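Local structure of branched-chain-amino-acid aminotransferase (Pseudomonas sp. UW4, 6JIF) at residues B[91-96]-B[126-131]; B[121-126]-B[167-172]; B[133-138]-B[142-147]; B[253-258]-B[271-276]; B[342-345]-B[350-353]. The protein catalyses, as a pyridoxal-5'-phosphate-dependent class IV aminotransferase, the reversible transfer of amino groups between branched-chain amino acids and 2-oxo acids. One frame throughout, in Å; residues are numbered along the deposited sequence.

Contact 1 (B[91-96]-B[126-131]); sequences INLFRP and AVVRAN
V128 meets I91 and L93 where helix 117-130 packs on the antiparallel sheet of the smaller of the two alpha/beta domains usual in class IV aminotransferases. The side chains of I91 and V128 overlap alongside, pointing opposite ways, so that methyl lies beside methyl: I91 CG2 is 4.1 Å from V128 CG1. I91 and L93, two residues apart on strand 91-94, both start out from the sheet toward the helix, whereas the intervening N92 leaves on the far side, where K358 and Q345 bind its amide. V128 divides its two branches between them. With CG1 anti to the backbone N (chi1 -178°), that methyl goes to I91 and leaves CG2 for L93, whose CD1 lies 4.4 Å from it. These are loose van der Waals contacts between buried aliphatic groups, and I135 adds a further apolar surface beside I91. Three residues on from V128, the N131 side chain folds back toward the helix. Its ND2 donates to V127 O over 3.0 Å, a fairly straight bond (156° at the hydrogen) that arrives 24° away from the plane of the V127 carbonyl group.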
# COMPACT_ATOMS: atom_id res chain seq x y z
N ILE B 91 -9.12 -17.52 -30.17
CA ILE B 91 -8.62 -16.60 -29.14
C ILE B 91 -8.05 -17.38 -27.95
O ILE B 91 -8.76 -18.18 -27.33
CB ILE B 91 -9.75 -15.66 -28.66
CG1 ILE B 91 -10.38 -14.96 -29.87
CG2 ILE B 91 -9.20 -14.71 -27.60
CD1 ILE B 91 -11.64 -14.18 -29.52
N ASN B 92 -6.78 -17.12 -27.61
CA ASN B 92 -6.11 -17.79 -26.48
C ASN B 92 -6.11 -16.86 -25.28
O ASN B 92 -5.50 -15.80 -25.32
CB ASN B 92 -4.65 -18.14 -26.80
CG ASN B 92 -4.51 -19.36 -27.64
OD1 ASN B 92 -5.49 -19.97 -27.97
ND2 ASN B 92 -3.28 -19.75 -27.96
N LEU B 93 -6.74 -17.27 -24.18
CA LEU B 93 -6.54 -16.56 -22.92
C LEU B 93 -5.48 -17.32 -22.13
O LEU B 93 -5.67 -18.49 -21.81
CB LEU B 93 -7.89 -16.53 -22.19
CG LEU B 93 -8.01 -15.89 -20.83
CD1 LEU B 93 -7.68 -14.43 -21.03
CD2 LEU B 93 -9.44 -16.06 -20.34
N PHE B 94 -4.39 -16.65 -21.74
CA PHE B 94 -3.19 -17.35 -21.24
C PHE B 94 -3.21 -17.52 -19.71
O PHE B 94 -3.08 -16.55 -18.98
CB PHE B 94 -1.92 -16.58 -21.68
CG PHE B 94 -0.63 -17.27 -21.31
CD1 PHE B 94 -0.18 -18.39 -22.01
CD2 PHE B 94 0.13 -16.80 -20.23
CE1 PHE B 94 1.01 -19.02 -21.69
CE2 PHE B 94 1.33 -17.46 -19.88
CZ PHE B 94 1.78 -18.54 -20.61
N ARG B 95 -3.31 -18.81 -19.25
CA ARG B 95 -3.15 -19.23 -17.85
C ARG B 95 -3.99 -18.43 -16.85
O ARG B 95 -3.50 -18.07 -15.77
CB ARG B 95 -1.66 -19.17 -17.46
CG ARG B 95 -0.82 -20.08 -18.39
CD ARG B 95 0.46 -20.47 -17.73
NE ARG B 95 0.32 -21.56 -16.77
CZ ARG B 95 1.33 -22.04 -16.04
NH1 ARG B 95 2.58 -21.55 -16.17
NH2 ARG B 95 1.11 -23.09 -15.26
N PRO B 96 -5.26 -18.16 -17.15
CA PRO B 96 -6.05 -17.37 -16.20
C PRO B 96 -6.28 -18.07 -14.86
O PRO B 96 -6.50 -17.40 -13.85
CB PRO B 96 -7.38 -17.17 -16.94
CG PRO B 96 -7.48 -18.30 -17.84
CD PRO B 96 -6.06 -18.57 -18.33
N ALA B 126 -15.97 -13.69 -20.22
CA ALA B 126 -17.06 -12.81 -20.61
C ALA B 126 -16.55 -11.44 -21.02
O ALA B 126 -17.04 -10.85 -21.97
CB ALA B 126 -18.08 -12.69 -19.46
N VAL B 127 -15.54 -10.92 -20.30
CA VAL B 127 -14.96 -9.63 -20.70
C VAL B 127 -14.29 -9.71 -22.08
O VAL B 127 -14.46 -8.82 -22.94
CB VAL B 127 -13.98 -9.15 -19.62
CG1 VAL B 127 -13.16 -7.94 -20.11
CG2 VAL B 127 -14.75 -8.77 -18.38
N VAL B 128 -13.53 -10.80 -22.33
CA VAL B 128 -12.96 -10.96 -23.66
C VAL B 128 -14.08 -11.03 -24.72
O VAL B 128 -14.05 -10.32 -25.75
CB VAL B 128 -12.04 -12.20 -23.71
CG1 VAL B 128 -11.38 -12.36 -25.08
CG2 VAL B 128 -10.90 -12.03 -22.73
N ARG B 129 -15.12 -11.84 -24.46
CA ARG B 129 -16.18 -11.96 -25.47
C ARG B 129 -16.84 -10.62 -25.77
O ARG B 129 -17.23 -10.35 -26.91
CB ARG B 129 -17.24 -12.97 -25.02
CG ARG B 129 -16.80 -14.39 -25.09
CD ARG B 129 -18.02 -15.31 -24.96
NE ARG B 129 -18.82 -15.04 -23.76
CZ ARG B 129 -18.59 -15.60 -22.58
NH1 ARG B 129 -17.56 -16.43 -22.44
NH2 ARG B 129 -19.36 -15.29 -21.53
N ALA B 130 -17.01 -9.80 -24.76
CA ALA B 130 -17.72 -8.52 -24.90
C ALA B 130 -16.89 -7.46 -25.58
O ALA B 130 -17.42 -6.40 -25.95
CB ALA B 130 -18.13 -7.99 -23.53
N ASN B 131 -15.59 -7.70 -25.67
CA ASN B 131 -14.71 -6.68 -26.26
C ASN B 131 -13.88 -7.26 -27.42
O ASN B 131 -12.78 -6.79 -27.66
CB ASN B 131 -13.81 -6.06 -25.19
CG ASN B 131 -14.59 -5.27 -24.13
OD1 ASN B 131 -14.99 -4.14 -24.37
ND2 ASN B 131 -14.80 -5.87 -22.94

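Contact 2 (B[121-126]-B[167-172]); sequences IEACKA and FSIFCI
Helix 121-126 and strand 167-172 run in roughly the same direction, their N-to-C axes 35° apart and 9.1 Å from each other at closest approach; the nearest CA atoms are C124 CA and I169 CA, 7.1 Å apart. The pair belongs to the alpha/beta sandwich of the smaller domain, in which helix 117-130 lies over one face of the antiparallel sheet. I169 has the largest share of the contact, directing its CD1 methyl into the side of the helix between two consecutive residues. A123 CB is 3.6 Å from I169 CD1, a close fit made possible by the short alanine side chain. On the other residue, C124 SG is 4.0 Å from the same methyl, and the backbone N of C124 is also near it. I169 reaches the helix because its CG1 branch is anti to the carbonyl carbon (chi1 -45°) and CD1 then extends outward (chi2 168°). F167, on the same face of the strand, adds a slighter touch beside A123, its ring also resting against M103 and V115. The strand's alternation sends S168 and F170 to the reverse face, where the S168 hydroxyl pairs with the backbone of Y42 and F170 packs on E66 of the second subunit. The side-chain contacts with the helix are all apolar, and at their margin A123 CB approaches F167 CE2 obliquely at 4.3 Å.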
# COMPACT_ATOMS: atom_id res chain seq x y z
N ILE B 121 -12.44 -17.24 -13.88
CA ILE B 121 -12.12 -17.49 -15.29
C ILE B 121 -13.31 -17.15 -16.18
O ILE B 121 -13.13 -16.53 -17.23
CB ILE B 121 -11.63 -18.93 -15.49
CG1 ILE B 121 -10.36 -19.19 -14.67
CG2 ILE B 121 -11.50 -19.25 -16.99
CD1 ILE B 121 -9.81 -20.60 -14.84
N GLU B 122 -14.53 -17.50 -15.74
CA GLU B 122 -15.73 -17.17 -16.51
C GLU B 122 -15.91 -15.66 -16.65
O GLU B 122 -16.32 -15.18 -17.71
CB GLU B 122 -16.99 -17.78 -15.86
CG GLU B 122 -17.10 -19.28 -16.05
CD GLU B 122 -16.93 -19.75 -17.50
OE1 GLU B 122 -17.46 -19.12 -18.45
OE2 GLU B 122 -16.28 -20.79 -17.69
N ALA B 123 -15.61 -14.90 -15.61
CA ALA B 123 -15.70 -13.45 -15.72
C ALA B 123 -14.71 -12.93 -16.74
O ALA B 123 -15.02 -12.03 -17.54
CB ALA B 123 -15.45 -12.77 -14.38
N CYS B 124 -13.49 -13.47 -16.71
CA CYS B 124 -12.48 -13.03 -17.67
C CYS B 124 -12.92 -13.33 -19.09
O CYS B 124 -12.79 -12.47 -19.98
CB CYS B 124 -11.14 -13.70 -17.41
SG CYS B 124 -10.28 -13.19 -15.89
N LYS B 125 -13.44 -14.55 -19.31
CA LYS B 125 -13.91 -14.94 -20.64
C LYS B 125 -15.05 -14.05 -21.11
O LYS B 125 -15.08 -13.64 -22.27
CB LYS B 125 -14.34 -16.41 -20.66
CG LYS B 125 -13.20 -17.40 -20.48
CD LYS B 125 -13.68 -18.81 -20.45
CE LYS B 125 -13.99 -19.32 -21.84
NZ LYS B 125 -14.61 -20.63 -21.63
N ALA B 126 -15.97 -13.69 -20.22
CA ALA B 126 -17.06 -12.81 -20.61
C ALA B 126 -16.55 -11.44 -21.02
O ALA B 126 -17.04 -10.85 -21.97
CB ALA B 126 -18.08 -12.69 -19.46
N PHE B 167 -15.35 -6.59 -7.08
CA PHE B 167 -14.48 -7.35 -7.97
C PHE B 167 -14.80 -6.87 -9.39
O PHE B 167 -15.95 -6.85 -9.79
CB PHE B 167 -14.74 -8.86 -7.82
CG PHE B 167 -14.06 -9.68 -8.88
CD1 PHE B 167 -12.74 -9.42 -9.21
CD2 PHE B 167 -14.76 -10.67 -9.55
CE1 PHE B 167 -12.09 -10.17 -10.22
CE2 PHE B 167 -14.14 -11.43 -10.56
CZ PHE B 167 -12.82 -11.21 -10.88
N SER B 168 -13.81 -6.33 -10.09
CA SER B 168 -14.10 -5.81 -11.41
C SER B 168 -12.98 -6.23 -12.36
O SER B 168 -11.86 -6.55 -11.95
CB SER B 168 -14.30 -4.28 -11.32
OG SER B 168 -14.51 -3.63 -12.56
N ILE B 169 -13.29 -6.26 -13.64
CA ILE B 169 -12.27 -6.57 -14.65
C ILE B 169 -12.51 -5.63 -15.82
O ILE B 169 -13.58 -5.69 -16.45
CB ILE B 169 -12.29 -8.04 -15.15
CG1 ILE B 169 -12.43 -9.04 -13.98
CG2 ILE B 169 -11.10 -8.35 -16.12
CD1 ILE B 169 -12.73 -10.44 -14.42
N PHE B 170 -11.50 -4.83 -16.17
CA PHE B 170 -11.59 -4.12 -17.44
C PHE B 170 -10.47 -4.63 -18.35
O PHE B 170 -9.59 -5.37 -17.93
CB PHE B 170 -11.55 -2.58 -17.26
CG PHE B 170 -10.29 -2.03 -16.67
CD1 PHE B 170 -9.21 -1.70 -17.49
CD2 PHE B 170 -10.22 -1.72 -15.30
CE1 PHE B 170 -8.04 -1.15 -16.97
CE2 PHE B 170 -9.02 -1.18 -14.80
CZ PHE B 170 -7.94 -0.90 -15.64
N CYS B 171 -10.56 -4.29 -19.64
CA CYS B 171 -9.54 -4.70 -20.59
C CYS B 171 -9.10 -3.51 -21.43
O CYS B 171 -9.77 -2.47 -21.50
CB CYS B 171 -10.04 -5.87 -21.49
SG CYS B 171 -11.33 -5.48 -22.66
N ILE B 172 -7.93 -3.67 -22.04
CA ILE B 172 -7.37 -2.64 -22.95
C ILE B 172 -6.58 -3.35 -24.04
O ILE B 172 -5.93 -4.35 -23.76
CB ILE B 172 -6.44 -1.64 -22.22
CG1 ILE B 172 -5.35 -2.37 -21.43
CG2 ILE B 172 -7.22 -0.74 -21.30
CD1 ILE B 172 -4.25 -1.43 -21.06

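Contact 3 (B[133-138]-B[142-147]); sequences RFIPPY and GALYLR
F134, I135 and P136, in the loop that links helix 117-130 to strand 143-153 of the antiparallel sheet, lean in turn on the start of that strand. The side chain of F134 touches through its CB, 4.0 Å from L144 CD1, with F134 O equally near that methyl, while its ring leads away toward I26. I135 crosses L144 at about a right angle, with I135 CG1 4.0 Å from L144 CD2. Because L144 CG stands anti to the backbone N (chi1 -177°), its two methyls are shared out between F134 and I135. P136 turns to the backbone instead: its CG is 3.5 Å from A143 N, its CD follows the A143 carbonyl, and its CB is 3.7 Å from G142 CA. A side chain at G142 would run into that ring. An alanine in place of P136 would lack CG and CD, which would probably leave the A143 peptide without its apolar cover and let the loop flex. Beyond the ring, a water donates to P136 O (2.8 Å) and to G142 O (2.9 Å). The chemistry is thus divided: aliphatic contacts gather round L144, and nearer the connection between the segments two carbonyl oxygens, neither able to donate to the other, are bridged by one water.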
# COMPACT_ATOMS: atom_id res chain seq x y z
N ARG B 133 -13.82 -6.83 -30.46
CA ARG B 133 -13.34 -5.94 -31.51
C ARG B 133 -12.05 -5.22 -31.15
O ARG B 133 -11.39 -4.65 -32.02
CB ARG B 133 -14.42 -4.92 -31.88
CG ARG B 133 -14.49 -3.74 -31.00
CD ARG B 133 -15.66 -2.93 -31.11
NE ARG B 133 -15.46 -1.72 -30.32
CZ ARG B 133 -14.98 -0.53 -30.72
NH1 ARG B 133 -14.86 -0.35 -32.01
NH2 ARG B 133 -14.84 0.52 -29.85
N PHE B 134 -11.68 -5.23 -29.88
CA PHE B 134 -10.42 -4.64 -29.47
C PHE B 134 -9.27 -5.64 -29.51
O PHE B 134 -8.16 -5.29 -29.13
CB PHE B 134 -10.52 -4.06 -28.03
CG PHE B 134 -11.34 -2.79 -27.95
CD1 PHE B 134 -10.77 -1.56 -28.24
CD2 PHE B 134 -12.68 -2.83 -27.63
CE1 PHE B 134 -11.52 -0.39 -28.19
CE2 PHE B 134 -13.43 -1.68 -27.58
CZ PHE B 134 -12.84 -0.44 -27.86
N ILE B 135 -9.49 -6.87 -29.97
CA ILE B 135 -8.37 -7.82 -29.96
C ILE B 135 -7.46 -7.53 -31.16
O ILE B 135 -7.91 -7.61 -32.29
CB ILE B 135 -8.88 -9.28 -29.94
CG1 ILE B 135 -9.66 -9.55 -28.65
CG2 ILE B 135 -7.70 -10.25 -30.04
CD1 ILE B 135 -10.30 -10.89 -28.59
N PRO B 136 -6.19 -7.18 -30.98
CA PRO B 136 -5.33 -6.94 -32.17
C PRO B 136 -5.20 -8.20 -33.00
O PRO B 136 -5.06 -9.32 -32.47
CB PRO B 136 -4.00 -6.51 -31.56
CG PRO B 136 -4.35 -5.98 -30.18
CD PRO B 136 -5.48 -6.87 -29.73
N PRO B 137 -5.19 -8.07 -34.33
CA PRO B 137 -5.14 -9.27 -35.19
C PRO B 137 -3.83 -10.04 -35.01
O PRO B 137 -2.83 -9.51 -34.53
CB PRO B 137 -5.24 -8.69 -36.61
CG PRO B 137 -5.84 -7.35 -36.45
CD PRO B 137 -5.56 -6.85 -35.07
N TYR B 138 -3.88 -11.33 -35.37
CA TYR B 138 -2.65 -12.12 -35.38
C TYR B 138 -1.61 -11.46 -36.29
O TYR B 138 -1.92 -10.99 -37.38
CB TYR B 138 -2.93 -13.55 -35.88
CG TYR B 138 -1.65 -14.36 -36.02
CD1 TYR B 138 -1.05 -14.93 -34.90
CD2 TYR B 138 -1.05 -14.53 -37.26
CE1 TYR B 138 0.12 -15.64 -35.00
CE2 TYR B 138 0.12 -15.24 -37.38
CZ TYR B 138 0.70 -15.80 -36.25
OH TYR B 138 1.87 -16.50 -36.36
N GLY B 142 0.17 -7.75 -30.94
CA GLY B 142 -0.71 -7.15 -29.95
C GLY B 142 -1.46 -8.18 -29.14
O GLY B 142 -1.37 -9.37 -29.35
N ALA B 143 -2.17 -7.70 -28.13
CA ALA B 143 -2.94 -8.59 -27.26
C ALA B 143 -4.04 -7.77 -26.61
O ALA B 143 -4.02 -6.55 -26.62
CB ALA B 143 -2.06 -9.23 -26.19
N LEU B 144 -4.99 -8.46 -26.00
CA LEU B 144 -5.98 -7.80 -25.16
C LEU B 144 -5.61 -8.04 -23.69
O LEU B 144 -5.61 -9.19 -23.20
CB LEU B 144 -7.38 -8.32 -25.48
CG LEU B 144 -8.48 -7.61 -24.68
CD1 LEU B 144 -8.65 -6.18 -25.24
CD2 LEU B 144 -9.78 -8.39 -24.81
N TYR B 145 -5.28 -6.98 -22.97
CA TYR B 145 -4.87 -7.11 -21.58
C TYR B 145 -6.10 -6.99 -20.71
O TYR B 145 -6.94 -6.12 -20.94
CB TYR B 145 -3.87 -6.03 -21.24
CG TYR B 145 -3.32 -6.05 -19.83
CD1 TYR B 145 -2.28 -6.88 -19.48
CD2 TYR B 145 -3.83 -5.18 -18.88
CE1 TYR B 145 -1.76 -6.86 -18.17
CE2 TYR B 145 -3.35 -5.17 -17.59
CZ TYR B 145 -2.31 -5.99 -17.24
OH TYR B 145 -1.81 -5.92 -15.94
N LEU B 146 -6.21 -7.89 -19.74
CA LEU B 146 -7.27 -7.86 -18.74
C LEU B 146 -6.66 -7.50 -17.39
O LEU B 146 -5.66 -8.12 -16.99
CB LEU B 146 -7.94 -9.22 -18.62
CG LEU B 146 -9.12 -9.47 -19.54
CD1 LEU B 146 -8.64 -9.35 -20.95
CD2 LEU B 146 -9.68 -10.92 -19.24
N ARG B 147 -7.33 -6.58 -16.67
CA ARG B 147 -7.00 -6.10 -15.34
C ARG B 147 -8.15 -6.42 -14.37
O ARG B 147 -9.09 -5.60 -14.20
CB ARG B 147 -6.70 -4.59 -15.38
CG ARG B 147 -6.52 -3.91 -14.01
CD ARG B 147 -5.43 -4.58 -13.17
NE ARG B 147 -4.13 -4.50 -13.84
CZ ARG B 147 -3.21 -3.53 -13.66
NH1 ARG B 147 -3.42 -2.52 -12.84
NH2 ARG B 147 -2.05 -3.57 -14.33
O HOH W 1 -3.72 -10.65 -30.46

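Contact 4 (B[253-258]-B[271-276]); sequences NKFVTP and SLIELA
The backbones of strand 255-258 and helix 271-276 are nearly antiparallel (154° between axes that come as close as 10.1 Å), F255 CA and A276 CA being the nearest such pair at 7.6 Å. They are the first two elements of a beta-alpha-beta unit, strand 255-258, helix 267-278 and strand 284-287, in which the helix carries the chain over the sheet to a parallel neighbouring strand. F255 fills much of the interface. Its ring stands out from the strand because CG is anti to the backbone N (chi1 178°), and it crosses the side chains of both L272 and I273 at about a right angle. The far end of the ring reaches the helix: F255 CZ is 3.9 Å from L272 CB, and F255 CE1 is 3.8 Å from I273 CG1, both approaches being oblique to the ring. On its other sides the ring meets F247, I249 and L337, which together with the helix enclose it in a hydrocarbon core. T257 points to the helix from the same face of the strand and offers it a methyl, while its hydroxyl OG1 is held by the carbonyl oxygen of F246. The threonine is thereby divided by chemistry, its polar branch going to the adjacent strand and its apolar branch to I273. I267 and T268, at the start of the same helix, line the pyridoxal-5'-phosphate pocket. I273 extends beyond the ring of F255 and brings its CD1 to within 3.9 Å of T257 CG2.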
# COMPACT_ATOMS: atom_id res chain seq x y z
N ASN B 253 24.51 -22.46 -18.71
CA ASN B 253 23.20 -22.45 -19.33
C ASN B 253 22.07 -22.81 -18.37
O ASN B 253 21.03 -23.28 -18.81
CB ASN B 253 23.16 -23.39 -20.52
CG ASN B 253 24.06 -22.90 -21.63
OD1 ASN B 253 23.81 -21.84 -22.19
ND2 ASN B 253 25.12 -23.66 -21.92
N LYS B 254 22.20 -22.50 -17.10
CA LYS B 254 21.09 -22.70 -16.17
C LYS B 254 20.28 -21.43 -16.09
O LYS B 254 20.85 -20.33 -16.09
CB LYS B 254 21.62 -23.06 -14.77
CG LYS B 254 22.47 -24.30 -14.78
CD LYS B 254 22.87 -24.71 -13.39
CE LYS B 254 23.80 -25.93 -13.46
NZ LYS B 254 24.44 -26.13 -12.15
N PHE B 255 18.94 -21.59 -15.98
CA PHE B 255 18.02 -20.47 -15.81
C PHE B 255 17.89 -20.24 -14.31
O PHE B 255 17.43 -21.14 -13.59
CB PHE B 255 16.68 -20.80 -16.46
CG PHE B 255 15.61 -19.74 -16.32
CD1 PHE B 255 14.85 -19.65 -15.13
CD2 PHE B 255 15.32 -18.86 -17.36
CE1 PHE B 255 13.82 -18.70 -15.01
CE2 PHE B 255 14.31 -17.91 -17.26
CZ PHE B 255 13.54 -17.83 -16.07
N VAL B 256 18.37 -19.09 -13.81
CA VAL B 256 18.42 -18.84 -12.36
C VAL B 256 17.48 -17.71 -12.01
O VAL B 256 17.50 -16.64 -12.62
CB VAL B 256 19.86 -18.54 -11.91
CG1 VAL B 256 19.92 -18.35 -10.43
CG2 VAL B 256 20.77 -19.69 -12.34
N THR B 257 16.64 -17.92 -10.99
CA THR B 257 15.76 -16.82 -10.59
C THR B 257 15.64 -16.77 -9.06
O THR B 257 15.74 -17.80 -8.38
CB THR B 257 14.40 -16.98 -11.32
OG1 THR B 257 13.60 -15.80 -11.14
CG2 THR B 257 13.64 -18.22 -10.80
N PRO B 258 15.48 -15.56 -8.49
CA PRO B 258 15.42 -15.43 -7.02
C PRO B 258 14.26 -16.16 -6.38
O PRO B 258 13.17 -16.27 -6.95
CB PRO B 258 15.27 -13.91 -6.79
CG PRO B 258 16.03 -13.29 -8.01
CD PRO B 258 15.59 -14.24 -9.14
N SER B 271 5.92 -19.79 -16.04
CA SER B 271 5.82 -20.30 -17.39
C SER B 271 7.19 -20.55 -18.00
O SER B 271 7.40 -21.56 -18.68
CB SER B 271 4.99 -19.32 -18.24
OG SER B 271 3.63 -19.27 -17.75
N LEU B 272 8.11 -19.59 -17.83
CA LEU B 272 9.47 -19.78 -18.34
C LEU B 272 10.16 -20.94 -17.64
O LEU B 272 10.89 -21.71 -18.27
CB LEU B 272 10.27 -18.47 -18.17
CG LEU B 272 9.80 -17.30 -19.04
CD1 LEU B 272 10.56 -16.01 -18.76
CD2 LEU B 272 9.99 -17.70 -20.53
N ILE B 273 9.95 -21.10 -16.32
CA ILE B 273 10.56 -22.23 -15.62
C ILE B 273 10.06 -23.54 -16.21
O ILE B 273 10.85 -24.46 -16.48
CB ILE B 273 10.31 -22.14 -14.10
CG1 ILE B 273 11.17 -21.02 -13.49
CG2 ILE B 273 10.59 -23.48 -13.39
CD1 ILE B 273 10.80 -20.61 -12.07
N GLU B 274 8.74 -23.63 -16.44
CA GLU B 274 8.16 -24.86 -16.97
C GLU B 274 8.60 -25.11 -18.41
O GLU B 274 8.90 -26.25 -18.78
CB GLU B 274 6.63 -24.81 -16.82
CG GLU B 274 6.28 -25.07 -15.31
CD GLU B 274 4.86 -24.77 -14.79
OE1 GLU B 274 4.14 -23.89 -15.29
OE2 GLU B 274 4.50 -25.42 -13.76
N LEU B 275 8.68 -24.06 -19.24
CA LEU B 275 9.10 -24.28 -20.62
C LEU B 275 10.58 -24.63 -20.67
O LEU B 275 10.99 -25.49 -21.44
CB LEU B 275 8.82 -23.07 -21.50
CG LEU B 275 7.32 -22.81 -21.74
CD1 LEU B 275 7.19 -21.41 -22.34
CD2 LEU B 275 6.69 -23.88 -22.66
N ALA B 276 11.39 -23.97 -19.84
CA ALA B 276 12.81 -24.29 -19.76
C ALA B 276 13.00 -25.76 -19.41
O ALA B 276 13.80 -26.45 -20.04
CB ALA B 276 13.49 -23.40 -18.68

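Contact 5 (B[342-345]-B[350-353]); sequences TGVQ and EAPA
V344 lays its CG1 methyl against the side chain of A351 and the ring of P352, where the chain folds back after helix 332-346. Segment 350-353 belongs to the loop connecting that helix to strand 356-358, the last strand of the chain and an outermost one of the antiparallel sheet; it passes V344 in an irregular, extended course before the strand begins. A backbone hydrogen bond between G343 and I349 secures the reversal, and V344 CA and A351 CA come within 5.1 Å of each other. The side-chain contact is correspondingly tight, with V344 CG1 only 3.5 Å from A351 CB, closer than carbons usually pack. That methyl is directed at the loop because it sits anti to the backbone N (chi1 166°), which turns the other branch, CG2, to the beginning of the loop, 4.1 Å from E350 O. This carbonyl oxygen has its polar partner in R279, whose NH1 donates to it, so the valine methyl merely lies alongside. The E350 side chain sets off away from the helix. V344 is buried, with I349 and W355 also against it, whereas A351 and P352 are partly exposed; the valine thus marks the inner side of the turn. Q345, next along the helix, points away from the loop. The loop side ends at the proline, where P352 CD rests 4.0 Å from V344 CG1.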
# COMPACT_ATOMS: atom_id res chain seq x y z
N THR B 342 6.30 -16.69 -26.41
CA THR B 342 5.34 -16.03 -27.32
C THR B 342 4.69 -17.01 -28.29
O THR B 342 3.52 -16.83 -28.66
CB THR B 342 6.05 -14.89 -28.08
OG1 THR B 342 7.10 -15.42 -28.93
CG2 THR B 342 6.65 -13.92 -27.04
N GLY B 343 5.41 -18.06 -28.71
CA GLY B 343 4.80 -19.06 -29.58
C GLY B 343 3.67 -19.81 -28.88
O GLY B 343 2.62 -20.06 -29.49
N VAL B 344 3.86 -20.15 -27.60
CA VAL B 344 2.79 -20.81 -26.88
C VAL B 344 1.62 -19.86 -26.66
O VAL B 344 0.45 -20.21 -26.93
CB VAL B 344 3.33 -21.40 -25.57
CG1 VAL B 344 2.15 -21.77 -24.63
CG2 VAL B 344 4.26 -22.59 -25.90
N GLN B 345 1.92 -18.60 -26.29
CA GLN B 345 0.84 -17.64 -26.04
C GLN B 345 -0.05 -17.46 -27.27
O GLN B 345 -1.29 -17.46 -27.17
CB GLN B 345 1.45 -16.30 -25.57
CG GLN B 345 2.02 -16.37 -24.21
CD GLN B 345 2.85 -15.15 -23.87
OE1 GLN B 345 3.40 -14.48 -24.75
NE2 GLN B 345 2.96 -14.87 -22.58
N GLU B 350 2.43 -25.59 -29.78
CA GLU B 350 1.42 -26.23 -28.96
C GLU B 350 1.74 -26.03 -27.50
O GLU B 350 2.87 -26.28 -27.06
CB GLU B 350 1.31 -27.71 -29.31
CG GLU B 350 0.23 -28.44 -28.52
CD GLU B 350 0.15 -29.93 -28.82
OE1 GLU B 350 0.87 -30.43 -29.71
OE2 GLU B 350 -0.72 -30.58 -28.22
N ALA B 351 0.71 -25.65 -26.70
CA ALA B 351 0.95 -25.30 -25.31
C ALA B 351 1.00 -26.52 -24.41
O ALA B 351 0.42 -27.57 -24.71
CB ALA B 351 -0.15 -24.38 -24.77
N PRO B 352 1.67 -26.39 -23.27
CA PRO B 352 1.53 -27.39 -22.21
C PRO B 352 0.09 -27.54 -21.77
O PRO B 352 -0.74 -26.63 -21.93
CB PRO B 352 2.37 -26.82 -21.06
CG PRO B 352 3.40 -25.93 -21.75
CD PRO B 352 2.62 -25.32 -22.88
N ALA B 353 -0.18 -28.68 -21.18
CA ALA B 353 -1.53 -29.04 -20.77
C ALA B 353 -2.12 -28.01 -19.83
O ALA B 353 -1.46 -27.55 -18.88
CB ALA B 353 -1.50 -30.39 -20.06

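Contacts 1, 2 and 3 form one continuous core. Contacts 1 and 2 share helix 117-130, their centres 8 Å apart, and contact 3 lies 9 Å from contact 1, joined to it by V128 CG2 against L146 CD2 (3.9 Å). Strand pairing links contacts 2 and 3 through Y145 N and I172 O (2.8 Å). Contact 4 is about 27 Å from contact 1 between centres, yet a salt bridge from R95 NH1 to E274 OE1 (2.9 Å) connects their segments. Contact 5 lies 16 Å from both and touches each. The side chain of L272 in contact 4 is about 8 Å from pyridoxal-5'-phosphate, whereas those of L93, C124, A143 and V344 in the other contacts are about 13 to 14 Å from it.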